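Side-chain contacts in L-glyceraldehyde 3-phosphate reductase (Clostridium beijerinckii, PDB 6HG6), which probably reduces aldehydes such as furfural and methylglyoxal with NADPH, as an aldo-keto reductase of the TIM-barrel fold: residues 49-54 against 303-308; 28-31 against 35-38; 197-202 against 261-266. One frame throughout, in Å; residues are numbered along the deposited sequence.

Interaction 1: 49-54 against 303-308; sequences CFTAFD and SQIIEN. With NDP (NADPH dihydro-nicotinamide-adenine-dinucleotide phosphate), chain B.
T51 and A52 of helix 42-54 pack against I305 and I306 of helix 302-308, two helices on the outside of the aldo-keto reductase (beta/alpha)8 barrel. The short segments run almost parallel, with axes 9.4 Å apart and 17° between their directions. The contact between them is aliphatic, with the methyl of T51 at its centre.

T51 turns that methyl toward the other helix: CG2 stands anti to the backbone N (OG1 at chi1 -58°), and OG1 stays on its own helix, hydrogen-bonded to the carbonyl of E47. T51 CG2 lies 3.8 Å from I306 CG1, the two side chains crossing at about a right angle, and also meets I305 CG2 at 4.0 Å. I305 straddles A52, its CG2 branch 4.0 Å from A52 CA and its CD1 end 4.2 Å from A52 CB. I306 lies at the exposed border, while I305 and A52 are buried.

The polar part belongs to the other flank of helix 302-308, which reads the adenosine end of NADPH. Q304 NE2 donates to O1X of the 2'-phosphate at 2.8 Å, while Q304 OE1 accepts from the backbone N of S300, which fixes the turn of the amide. The adenine is recognised through its amino group and N7A. N6A donates almost straight to E307 OE2 (176°); N308 OD1 is also close to N6A, though its exact geometry is doubtful. The same N308 amide sends ND2 to N7A, 3.0 Å away.

Interaction 2: 28-31 against 35-38; sequences ISFG and NFGS. With NDP (NADPH dihydro-nicotinamide-adenine-dinucleotide phosphate), chain B; EDO (1,2-ethanediol), chain F; EDO (1,2-ethanediol), chain E.
The edge of the F30 ring, on the first barrel strand, meets F36 in the loop that follows. F30 CE2 lies 3.7 Å from F36 CZ, and F36 CE1 is just as near, so one ring corner of F30 is set against one bond of F36. The centroids are 5.9 Å apart and the planes 70° from each other; F36 CZ sits near the plane of the F30 ring. F30 reaches this far because its CG is anti to the backbone N (chi1 -171°), which carries the ring along to F36. Both residues are buried.

Farther along, the loop is looser. S38 is exposed, and two ethanediol molecules, probably from the crystallisation liquor, lie along the backbone; G37 N makes a weak hydrogen bond to O1 of one of them.

The cofactor side is close again: G31 C comes within 3.0 Å of O3D of the nicotinamide ribose. N35, also in the NADPH pocket, makes a weak hydrogen bond through ND2 to the carbonyl of A299.

F36 packs on M45, L48 and C49 of helix 42-54, while F30 touches I297 of strand 294-297 and F60 of strand 59-61, the two barrel strands that flank its own.

Interaction 3: 197-202 against 261-266; sequences SIFDRT and LEQIRR
An amide oxygen, rather than a methyl, makes the closest approach to the F199 ring: Q263 OE1 lies 3.4 Å from F199 CE1, with the ring and amide planes only 25° apart. The oxygen also accepts a hydrogen bond from K260 NZ on its own helix, and K260 forms a cation-pi contact with the same ring. The ammonium of K260 would probably be stabilised by both. Extended beyond CG, Q263 carries its amide out to the ring, which it crosses at a slant, while its CB packs 4.0 Å from F199 CZ. I264 makes the lighter contact, its CG1 4.4 Å from F199 CE2.

F199 stands in a type I beta turn, S197 to D200, so the contact ties the loop after barrel strand 189-195 to helix 258-273. D200, which closes the turn, also opens an Asx turn, OD1 accepting from T202 N; T202 OG1 adds a second bond at 2.6 Å, on the syn lone pair. R201 NE reaches I198 O at 2.8 Å, straight at the N-H (171°) but from 44° above the carbonyl plane, while D326 and E204 take NH1 and NH2. Along the helix, R265 grips the E262 carboxylate side-on, NE to OE1 and NH2 to OE2.

Interactions 1 and 2 adjoin: F36 CE2 packs 3.8 Å from C49 SG and I305 CD1 lies 3.8 Å from F30 CE1, so the first barrel strand, the loop after it, helix 42-54 and helix 302-308 pack against one another. Both interactions also touch NADPH, interaction 1 through polar side chains. Interaction 2 is buried and aromatic, interaction 1 partly buried and aliphatic. Interaction 3 stands apart, its centre about 25 Å from that of interaction 1 and about 24 Å from that of interaction 2. Though farther from the chain's centre, it too is buried; it joins a loop to a helix and mixes ring, amide and charge, with the F199 side chain about 10 Å from the cofactor.

Interaction 1: 49-54 against 303-308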
loop_
_atom_site.group_PDB
_atom_site.type_symbol
_atom_site.label_atom_id
_atom_site.label_comp_id
_atom_site.label_asym_id
_atom_site.label_seq_id
_atom_site.Cartn_x
_atom_site.Cartn_y
_atom_site.Cartn_z
ATOM N N CYS A 49 -7.835 -13.182 -0.462
ATOM C CA CYS A 49 -8.525 -12.194 0.406
ATOM C C CYS A 49 -8.884 -12.833 1.746
ATOM O O CYS A 49 -8.644 -12.201 2.756
ATOM C CB CYS A 49 -9.757 -11.633 -0.273
ATOM S SG CYS A 49 -9.305 -10.535 -1.643
ATOM N N PHE A 50 -9.467 -14.018 1.722
ATOM C CA PHE A 50 -9.877 -14.758 2.919
ATOM C C PHE A 50 -8.633 -15.021 3.768
ATOM O O PHE A 50 -8.693 -14.860 5.004
ATOM C CB PHE A 50 -10.562 -16.073 2.552
ATOM C CG PHE A 50 -11.838 -15.922 1.757
ATOM C CD1 PHE A 50 -12.581 -14.754 1.782
ATOM C CD2 PHE A 50 -12.370 -17.040 1.125
ATOM C CE1 PHE A 50 -13.756 -14.638 1.046
ATOM C CE2 PHE A 50 -13.564 -16.941 0.431
ATOM C CZ PHE A 50 -14.262 -15.754 0.418
ATOM N N THR A 51 -7.537 -15.471 3.149
ATOM C CA THR A 51 -6.284 -15.738 3.891
ATOM C C THR A 51 -5.807 -14.440 4.547
ATOM O O THR A 51 -5.478 -14.473 5.727
ATOM C CB THR A 51 -5.202 -16.337 2.989
ATOM O OG1 THR A 51 -5.763 -17.529 2.442
ATOM C CG2 THR A 51 -3.943 -16.628 3.761
ATOM N N ALA A 52 -5.834 -13.323 3.831
ATOM C CA ALA A 52 -5.370 -12.027 4.339
ATOM C C ALA A 52 -6.184 -11.664 5.596
ATOM O O ALA A 52 -5.603 -11.425 6.669
ATOM C CB ALA A 52 -5.518 -10.976 3.287
ATOM N N PHE A 53 -7.503 -11.663 5.467
ATOM C CA PHE A 53 -8.399 -11.249 6.573
ATOM C C PHE A 53 -8.278 -12.228 7.735
ATOM O O PHE A 53 -8.289 -11.783 8.893
ATOM C CB PHE A 53 -9.832 -11.092 6.071
ATOM C CG PHE A 53 -10.782 -10.465 7.063
ATOM C CD1 PHE A 53 -10.493 -9.227 7.596
ATOM C CD2 PHE A 53 -11.974 -11.079 7.394
ATOM C CE1 PHE A 53 -11.337 -8.640 8.547
ATOM C CE2 PHE A 53 -12.831 -10.502 8.323
ATOM C CZ PHE A 53 -12.510 -9.281 8.891
ATOM N N ASP A 54 -8.174 -13.534 7.473
ATOM C CA ASP A 54 -8.084 -14.541 8.551
ATOM C C ASP A 54 -6.826 -14.315 9.390
ATOM O O ASP A 54 -6.799 -14.821 10.502
ATOM C CB ASP A 54 -8.097 -15.965 7.998
ATOM C CG ASP A 54 -9.470 -16.478 7.606
ATOM O OD1 ASP A 54 -10.454 -15.792 7.853
ATOM O OD2 ASP A 54 -9.520 -17.645 7.143
ATOM N N SER A 303 0.129 -19.090 0.695
ATOM C CA SER A 303 1.342 -19.395 1.495
ATOM C C SER A 303 2.198 -18.130 1.626
ATOM O O SER A 303 2.882 -17.999 2.649
ATOM C CB SER A 303 2.136 -20.550 0.914
ATOM O OG SER A 303 2.514 -20.266 -0.424
ATOM N N GLN A 304 2.193 -17.229 0.637
ATOM C CA GLN A 304 3.020 -16.002 0.708
ATOM C C GLN A 304 2.474 -15.077 1.783
ATOM O O GLN A 304 3.275 -14.462 2.485
ATOM C CB GLN A 304 3.122 -15.290 -0.628
ATOM C CG GLN A 304 3.894 -16.141 -1.626
ATOM C CD GLN A 304 3.759 -15.621 -3.031
ATOM O OE1 GLN A 304 2.800 -14.923 -3.348
ATOM N NE2 GLN A 304 4.685 -16.034 -3.888
ATOM N N ILE A 305 1.153 -14.985 1.920
ATOM C CA ILE A 305 0.561 -14.161 2.996
ATOM C C ILE A 305 0.997 -14.756 4.345
ATOM O O ILE A 305 1.459 -14.015 5.211
ATOM C CB ILE A 305 -0.960 -14.113 2.819
ATOM C CG1 ILE A 305 -1.287 -13.455 1.476
ATOM C CG2 ILE A 305 -1.610 -13.370 3.977
ATOM C CD1 ILE A 305 -2.755 -13.357 1.149
ATOM N N ILE A 306 0.772 -16.037 4.522
ATOM C CA ILE A 306 1.037 -16.743 5.802
ATOM C C ILE A 306 2.518 -16.575 6.185
ATOM O O ILE A 306 2.778 -16.264 7.341
ATOM C CB ILE A 306 0.556 -18.197 5.663
ATOM C CG1 ILE A 306 -0.969 -18.206 5.543
ATOM C CG2 ILE A 306 1.036 -19.041 6.827
ATOM C CD1 ILE A 306 -1.575 -19.498 5.058
ATOM N N GLU A 307 3.470 -16.715 5.261
ATOM C CA GLU A 307 4.909 -16.475 5.586
ATOM C C GLU A 307 5.104 -14.997 5.965
ATOM O O GLU A 307 5.857 -14.684 6.876
ATOM C CB GLU A 307 5.810 -16.803 4.388
ATOM C CG GLU A 307 7.231 -16.231 4.510
ATOM C CD GLU A 307 8.287 -16.765 3.538
ATOM O OE1 GLU A 307 8.493 -18.034 3.494
ATOM O OE2 GLU A 307 8.916 -15.901 2.814
ATOM N N ASN A 308 4.501 -14.091 5.249
ATOM C CA ASN A 308 4.850 -12.663 5.406
ATOM C C ASN A 308 4.308 -12.098 6.717
ATOM O O ASN A 308 4.919 -11.157 7.196
ATOM C CB ASN A 308 4.326 -11.806 4.259
ATOM C CG ASN A 308 5.033 -12.031 2.944
ATOM O OD1 ASN A 308 6.037 -12.759 2.883
ATOM N ND2 ASN A 308 4.473 -11.418 1.897
HETATM P PA NDP B . 5.779 -6.684 -3.072
HETATM O O1A NDP B . 7.027 -5.888 -3.261
HETATM O O2A NDP B . 5.298 -7.198 -1.753
HETATM O O5B NDP B . 5.731 -7.877 -4.149
HETATM C C5B NDP B . 4.609 -8.800 -4.141
HETATM C C4B NDP B . 4.966 -10.029 -4.934
HETATM O O4B NDP B . 6.180 -10.591 -4.371
HETATM C C3B NDP B . 3.950 -11.180 -4.924
HETATM O O3B NDP B . 2.965 -11.078 -5.949
HETATM C C2B NDP B . 4.862 -12.379 -5.145
HETATM O O2B NDP B . 5.171 -12.421 -6.535
HETATM C C1B NDP B . 6.101 -11.995 -4.343
HETATM N N9A NDP B . 6.096 -12.394 -2.941
HETATM C C8A NDP B . 5.274 -11.933 -1.942
HETATM N N7A NDP B . 5.549 -12.437 -0.765
HETATM C C5A NDP B . 6.622 -13.284 -0.998
HETATM C C6A NDP B . 7.377 -14.114 -0.146
HETATM N N6A NDP B . 7.154 -14.226 1.161
HETATM N N1A NDP B . 8.394 -14.826 -0.699
HETATM C C2A NDP B . 8.613 -14.705 -2.016
HETATM N N3A NDP B . 7.974 -13.953 -2.910
HETATM C C4A NDP B . 6.978 -13.257 -2.333
HETATM O O3 NDP B . 4.544 -5.757 -3.555
HETATM P PN NDP B . 3.997 -5.231 -4.964
HETATM O O1N NDP B . 3.137 -6.309 -5.533
HETATM O O2N NDP B . 5.092 -4.637 -5.790
HETATM O O5D NDP B . 3.054 -4.024 -4.458
HETATM C C5D NDP B . 2.171 -4.285 -3.336
HETATM C C4D NDP B . 0.993 -3.341 -3.404
HETATM O O4D NDP B . 1.467 -1.985 -3.321
HETATM C C3D NDP B . 0.187 -3.346 -4.700
HETATM O O3D NDP B . -0.686 -4.465 -4.742
HETATM C C2D NDP B . -0.526 -1.994 -4.573
HETATM O O2D NDP B . -1.623 -2.102 -3.705
HETATM C C1D NDP B . 0.559 -1.108 -3.969
HETATM N N1N NDP B . 1.289 -0.325 -4.998
HETATM C C2N NDP B . 1.120 1.037 -5.064
HETATM C C3N NDP B . 1.534 1.778 -6.136
HETATM C C7N NDP B . 1.302 3.267 -6.131
HETATM O O7N NDP B . 0.642 3.806 -5.223
HETATM N N7N NDP B . 1.810 3.957 -7.152
HETATM C C4N NDP B . 2.207 1.046 -7.265
HETATM C C5N NDP B . 2.518 -0.375 -6.998
HETATM C C6N NDP B . 2.134 -0.963 -5.887
HETATM P P2B NDP B . 5.428 -13.875 -7.192
HETATM O O1X NDP B . 4.690 -14.990 -6.479
HETATM O O2X NDP B . 4.959 -13.716 -8.630
HETATM O O3X NDP B . 6.940 -14.012 -7.078
#

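Interaction 2: 28-31 against 35-38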
loop_
_atom_site.group_PDB
_atom_site.type_symbol
_atom_site.label_atom_id
_atom_site.label_comp_id
_atom_site.label_asym_id
_atom_site.label_seq_id
_atom_site.Cartn_x
_atom_site.Cartn_y
_atom_site.Cartn_z
ATOM N N ILE A 28 0.898 -5.163 8.189
ATOM C CA ILE A 28 0.887 -5.733 6.811
ATOM C C ILE A 28 -0.478 -5.433 6.193
ATOM O O ILE A 28 -1.458 -5.864 6.755
ATOM C CB ILE A 28 1.160 -7.263 6.763
ATOM C CG1 ILE A 28 2.442 -7.672 7.481
ATOM C CG2 ILE A 28 1.189 -7.721 5.321
ATOM C CD1 ILE A 28 3.628 -6.932 6.966
ATOM N N SER A 29 -0.484 -4.728 5.063
ATOM C CA SER A 29 -1.667 -4.446 4.228
ATOM C C SER A 29 -1.554 -5.276 2.956
ATOM O O SER A 29 -0.388 -5.582 2.533
ATOM C CB SER A 29 -1.804 -2.981 3.919
ATOM O OG SER A 29 -1.996 -2.214 5.108
ATOM N N PHE A 30 -2.699 -5.533 2.319
ATOM C CA PHE A 30 -2.750 -6.394 1.132
ATOM C C PHE A 30 -3.156 -5.554 -0.074
ATOM O O PHE A 30 -4.199 -4.896 -0.042
ATOM C CB PHE A 30 -3.677 -7.574 1.391
ATOM C CG PHE A 30 -3.571 -8.575 0.291
ATOM C CD1 PHE A 30 -2.421 -9.354 0.181
ATOM C CD2 PHE A 30 -4.544 -8.656 -0.676
ATOM C CE1 PHE A 30 -2.258 -10.213 -0.895
ATOM C CE2 PHE A 30 -4.387 -9.542 -1.740
ATOM C CZ PHE A 30 -3.270 -10.328 -1.820
ATOM N N GLY A 31 -2.353 -5.616 -1.126
ATOM C CA GLY A 31 -2.607 -4.840 -2.349
ATOM C C GLY A 31 -3.069 -5.708 -3.492
ATOM O O GLY A 31 -2.599 -6.867 -3.597
ATOM N N ASN A 35 -2.525 -9.910 -9.758
ATOM C CA ASN A 35 -3.183 -11.230 -9.567
ATOM C C ASN A 35 -4.685 -11.077 -9.302
ATOM O O ASN A 35 -5.292 -12.074 -8.920
ATOM C CB ASN A 35 -2.468 -12.026 -8.463
ATOM C CG ASN A 35 -0.989 -12.156 -8.760
ATOM O OD1 ASN A 35 -0.635 -12.552 -9.842
ATOM N ND2 ASN A 35 -0.134 -11.730 -7.847
ATOM N N PHE A 36 -5.291 -9.915 -9.584
ATOM C CA PHE A 36 -6.751 -9.693 -9.415
ATOM C C PHE A 36 -7.398 -9.187 -10.702
ATOM O O PHE A 36 -8.522 -8.645 -10.639
ATOM C CB PHE A 36 -7.000 -8.731 -8.254
ATOM C CG PHE A 36 -6.777 -9.449 -6.946
ATOM C CD1 PHE A 36 -5.494 -9.636 -6.458
ATOM C CD2 PHE A 36 -7.850 -9.890 -6.207
ATOM C CE1 PHE A 36 -5.283 -10.316 -5.266
ATOM C CE2 PHE A 36 -7.642 -10.573 -5.014
ATOM C CZ PHE A 36 -6.359 -10.803 -4.570
ATOM N N GLY A 37 -6.709 -9.365 -11.816
ATOM C CA GLY A 37 -7.150 -8.840 -13.116
ATOM C C GLY A 37 -8.051 -9.781 -13.880
ATOM O O GLY A 37 -8.513 -10.837 -13.367
ATOM N N SER A 38 -8.290 -9.407 -15.124
ATOM C CA SER A 38 -9.209 -10.105 -16.043
ATOM C C SER A 38 -8.839 -11.572 -16.188
ATOM O O SER A 38 -9.752 -12.379 -16.417
ATOM C CB SER A 38 -9.177 -9.430 -17.372
ATOM O OG SER A 38 -9.436 -8.075 -17.260
HETATM P PA NDP B . 5.779 -6.684 -3.072
HETATM O O1A NDP B . 7.027 -5.888 -3.261
HETATM O O2A NDP B . 5.298 -7.198 -1.753
HETATM O O5B NDP B . 5.731 -7.877 -4.149
HETATM C C5B NDP B . 4.609 -8.800 -4.141
HETATM C C4B NDP B . 4.966 -10.029 -4.934
HETATM O O4B NDP B . 6.180 -10.591 -4.371
HETATM C C3B NDP B . 3.950 -11.180 -4.924
HETATM O O3B NDP B . 2.965 -11.078 -5.949
HETATM C C2B NDP B . 4.862 -12.379 -5.145
HETATM O O2B NDP B . 5.171 -12.421 -6.535
HETATM C C1B NDP B . 6.101 -11.995 -4.343
HETATM N N9A NDP B . 6.096 -12.394 -2.941
HETATM C C8A NDP B . 5.274 -11.933 -1.942
HETATM N N7A NDP B . 5.549 -12.437 -0.765
HETATM C C5A NDP B . 6.622 -13.284 -0.998
HETATM C C6A NDP B . 7.377 -14.114 -0.146
HETATM N N6A NDP B . 7.154 -14.226 1.161
HETATM N N1A NDP B . 8.394 -14.826 -0.699
HETATM C C2A NDP B . 8.613 -14.705 -2.016
HETATM N N3A NDP B . 7.974 -13.953 -2.910
HETATM C C4A NDP B . 6.978 -13.257 -2.333
HETATM O O3 NDP B . 4.544 -5.757 -3.555
HETATM P PN NDP B . 3.997 -5.231 -4.964
HETATM O O1N NDP B . 3.137 -6.309 -5.533
HETATM O O2N NDP B . 5.092 -4.637 -5.790
HETATM O O5D NDP B . 3.054 -4.024 -4.458
HETATM C C5D NDP B . 2.171 -4.285 -3.336
HETATM C C4D NDP B . 0.993 -3.341 -3.404
HETATM O O4D NDP B . 1.467 -1.985 -3.321
HETATM C C3D NDP B . 0.187 -3.346 -4.700
HETATM O O3D NDP B . -0.686 -4.465 -4.742
HETATM C C2D NDP B . -0.526 -1.994 -4.573
HETATM O O2D NDP B . -1.623 -2.102 -3.705
HETATM C C1D NDP B . 0.559 -1.108 -3.969
HETATM N N1N NDP B . 1.289 -0.325 -4.998
HETATM C C2N NDP B . 1.120 1.037 -5.064
HETATM C C3N NDP B . 1.534 1.778 -6.136
HETATM C C7N NDP B . 1.302 3.267 -6.131
HETATM O O7N NDP B . 0.642 3.806 -5.223
HETATM N N7N NDP B . 1.810 3.957 -7.152
HETATM C C4N NDP B . 2.207 1.046 -7.265
HETATM C C5N NDP B . 2.518 -0.375 -6.998
HETATM C C6N NDP B . 2.134 -0.963 -5.887
HETATM P P2B NDP B . 5.428 -13.875 -7.192
HETATM O O1X NDP B . 4.690 -14.990 -6.479
HETATM O O2X NDP B . 4.959 -13.716 -8.630
HETATM O O3X NDP B . 6.940 -14.012 -7.078
HETATM C C1 EDO F . -3.770 -9.778 -13.176
HETATM O O1 EDO F . -4.420 -10.958 -12.896
HETATM C C2 EDO F . -2.360 -9.782 -12.782
HETATM O O2 EDO F . -1.950 -8.480 -12.467
HETATM C C1 EDO E . -12.760 -13.811 -12.581
HETATM O O1 EDO E . -13.872 -13.221 -11.930
HETATM C C2 EDO E . -12.249 -13.012 -13.722
HETATM O O2 EDO E . -11.031 -12.328 -13.472
#

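Interaction 3: 197-202 against 261-266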
loop_
_atom_site.group_PDB
_atom_site.type_symbol
_atom_site.label_atom_id
_atom_site.label_comp_id
_atom_site.label_asym_id
_atom_site.label_seq_id
_atom_site.Cartn_x
_atom_site.Cartn_y
_atom_site.Cartn_z
ATOM N N SER A 197 11.915 0.400 -0.165
ATOM C CA SER A 197 12.541 -0.922 0.047
ATOM C C SER A 197 13.991 -0.712 0.442
ATOM O O SER A 197 14.503 0.397 0.305
ATOM C CB SER A 197 12.484 -1.775 -1.181
ATOM O OG SER A 197 13.335 -1.220 -2.164
ATOM N N ILE A 198 14.646 -1.785 0.827
ATOM C CA ILE A 198 16.115 -1.738 1.039
ATOM C C ILE A 198 16.798 -1.151 -0.211
ATOM O O ILE A 198 17.798 -0.429 -0.030
ATOM C CB ILE A 198 16.618 -3.138 1.405
ATOM C CG1 ILE A 198 16.152 -3.482 2.823
ATOM C CG2 ILE A 198 18.121 -3.234 1.253
ATOM C CD1 ILE A 198 16.452 -4.890 3.256
ATOM N N PHE A 199 16.291 -1.427 -1.424
ATOM C CA PHE A 199 16.903 -0.965 -2.704
ATOM C C PHE A 199 16.320 0.363 -3.218
ATOM O O PHE A 199 16.888 0.926 -4.192
ATOM C CB PHE A 199 16.789 -2.050 -3.772
ATOM C CG PHE A 199 17.738 -3.196 -3.570
ATOM C CD1 PHE A 199 19.076 -2.963 -3.329
ATOM C CD2 PHE A 199 17.282 -4.501 -3.593
ATOM C CE1 PHE A 199 19.958 -4.016 -3.153
ATOM C CE2 PHE A 199 18.166 -5.559 -3.421
ATOM C CZ PHE A 199 19.492 -5.313 -3.156
ATOM N N ASP A 200 15.294 0.910 -2.590
ATOM C CA ASP A 200 14.709 2.193 -3.034
ATOM C C ASP A 200 14.546 3.114 -1.829
ATOM O O ASP A 200 13.549 2.987 -1.104
ATOM C CB ASP A 200 13.404 1.974 -3.791
ATOM C CG ASP A 200 12.911 3.254 -4.421
ATOM O OD1 ASP A 200 13.456 4.327 -4.098
ATOM O OD2 ASP A 200 11.994 3.165 -5.239
ATOM N N ARG A 201 15.483 4.042 -1.680
ATOM C CA ARG A 201 15.528 4.978 -0.535
ATOM C C ARG A 201 14.941 6.332 -0.908
ATOM O O ARG A 201 15.263 7.321 -0.218
ATOM C CB ARG A 201 16.984 5.129 -0.097
ATOM C CG ARG A 201 17.662 3.808 0.224
ATOM C CD ARG A 201 16.888 2.924 1.197
ATOM N NE ARG A 201 17.729 1.805 1.622
ATOM C CZ ARG A 201 18.565 1.790 2.664
ATOM N NH1 ARG A 201 19.280 0.707 2.893
ATOM N NH2 ARG A 201 18.709 2.832 3.467
ATOM N N THR A 202 14.170 6.420 -1.993
ATOM C CA THR A 202 13.622 7.703 -2.477
ATOM C C THR A 202 13.016 8.517 -1.327
ATOM O O THR A 202 13.374 9.710 -1.217
ATOM C CB THR A 202 12.591 7.515 -3.598
ATOM O OG1 THR A 202 13.293 6.890 -4.662
ATOM C CG2 THR A 202 11.994 8.826 -4.083
ATOM N N LEU A 261 23.349 -9.558 -7.776
ATOM C CA LEU A 261 23.224 -10.928 -7.195
ATOM C C LEU A 261 24.057 -11.034 -5.894
ATOM O O LEU A 261 23.718 -11.877 -4.972
ATOM C CB LEU A 261 23.655 -11.987 -8.222
ATOM C CG LEU A 261 22.533 -12.666 -9.017
ATOM C CD1 LEU A 261 21.648 -11.658 -9.727
ATOM C CD2 LEU A 261 23.126 -13.667 -10.020
ATOM N N GLU A 262 25.219 -10.301 -5.880
ATOM C CA GLU A 262 26.139 -10.228 -4.709
ATOM C C GLU A 262 25.458 -9.468 -3.561
ATOM O O GLU A 262 25.580 -9.911 -2.407
ATOM C CB GLU A 262 27.445 -9.514 -5.070
ATOM C CG GLU A 262 28.423 -9.375 -3.908
ATOM C CD GLU A 262 29.025 -10.701 -3.422
ATOM O OE1 GLU A 262 28.458 -11.802 -3.943
ATOM O OE2 GLU A 262 29.958 -10.651 -2.435
ATOM N N GLN A 263 24.808 -8.343 -3.861
ATOM C CA GLN A 263 24.058 -7.555 -2.849
ATOM C C GLN A 263 22.979 -8.449 -2.209
ATOM O O GLN A 263 22.754 -8.358 -0.923
ATOM C CB GLN A 263 23.390 -6.329 -3.475
ATOM C CG GLN A 263 24.359 -5.263 -3.959
ATOM C CD GLN A 263 23.597 -4.115 -4.570
ATOM O OE1 GLN A 263 22.588 -4.311 -5.238
ATOM N NE2 GLN A 263 24.036 -2.902 -4.286
ATOM N N ILE A 264 22.305 -9.241 -3.065
ATOM C CA ILE A 264 21.182 -10.130 -2.668
ATOM C C ILE A 264 21.722 -11.276 -1.831
ATOM O O ILE A 264 21.067 -11.646 -0.848
ATOM C CB ILE A 264 20.409 -10.626 -3.902
ATOM C CG1 ILE A 264 19.698 -9.474 -4.609
ATOM C CG2 ILE A 264 19.432 -11.723 -3.527
ATOM C CD1 ILE A 264 19.078 -9.843 -5.949
ATOM N N ARG A 265 22.887 -11.813 -2.208
ATOM C CA ARG A 265 23.499 -12.932 -1.467
ATOM C C ARG A 265 23.827 -12.461 -0.024
ATOM O O ARG A 265 23.670 -13.316 0.904
ATOM C CB ARG A 265 24.766 -13.435 -2.170
ATOM C CG ARG A 265 25.408 -14.624 -1.472
ATOM C CD ARG A 265 26.743 -14.978 -2.087
ATOM N NE ARG A 265 27.785 -13.998 -1.767
ATOM C CZ ARG A 265 28.463 -13.947 -0.610
ATOM N NH1 ARG A 265 28.186 -14.809 0.365
ATOM N NH2 ARG A 265 29.388 -13.011 -0.417
ATOM N N ARG A 266 24.472 -11.281 0.082
ATOM C CA ARG A 266 24.922 -10.727 1.388
ATOM C C ARG A 266 23.712 -10.317 2.244
ATOM O O ARG A 266 23.785 -10.491 3.457
ATOM C CB ARG A 266 25.851 -9.525 1.207
ATOM C CG ARG A 266 27.186 -9.839 0.546
ATOM C CD ARG A 266 27.900 -8.529 0.272
ATOM N NE ARG A 266 28.980 -8.228 1.194
ATOM C CZ ARG A 266 29.498 -7.021 1.463
ATOM N NH1 ARG A 266 28.999 -5.914 0.934
ATOM N NH2 ARG A 266 30.539 -6.937 2.285
#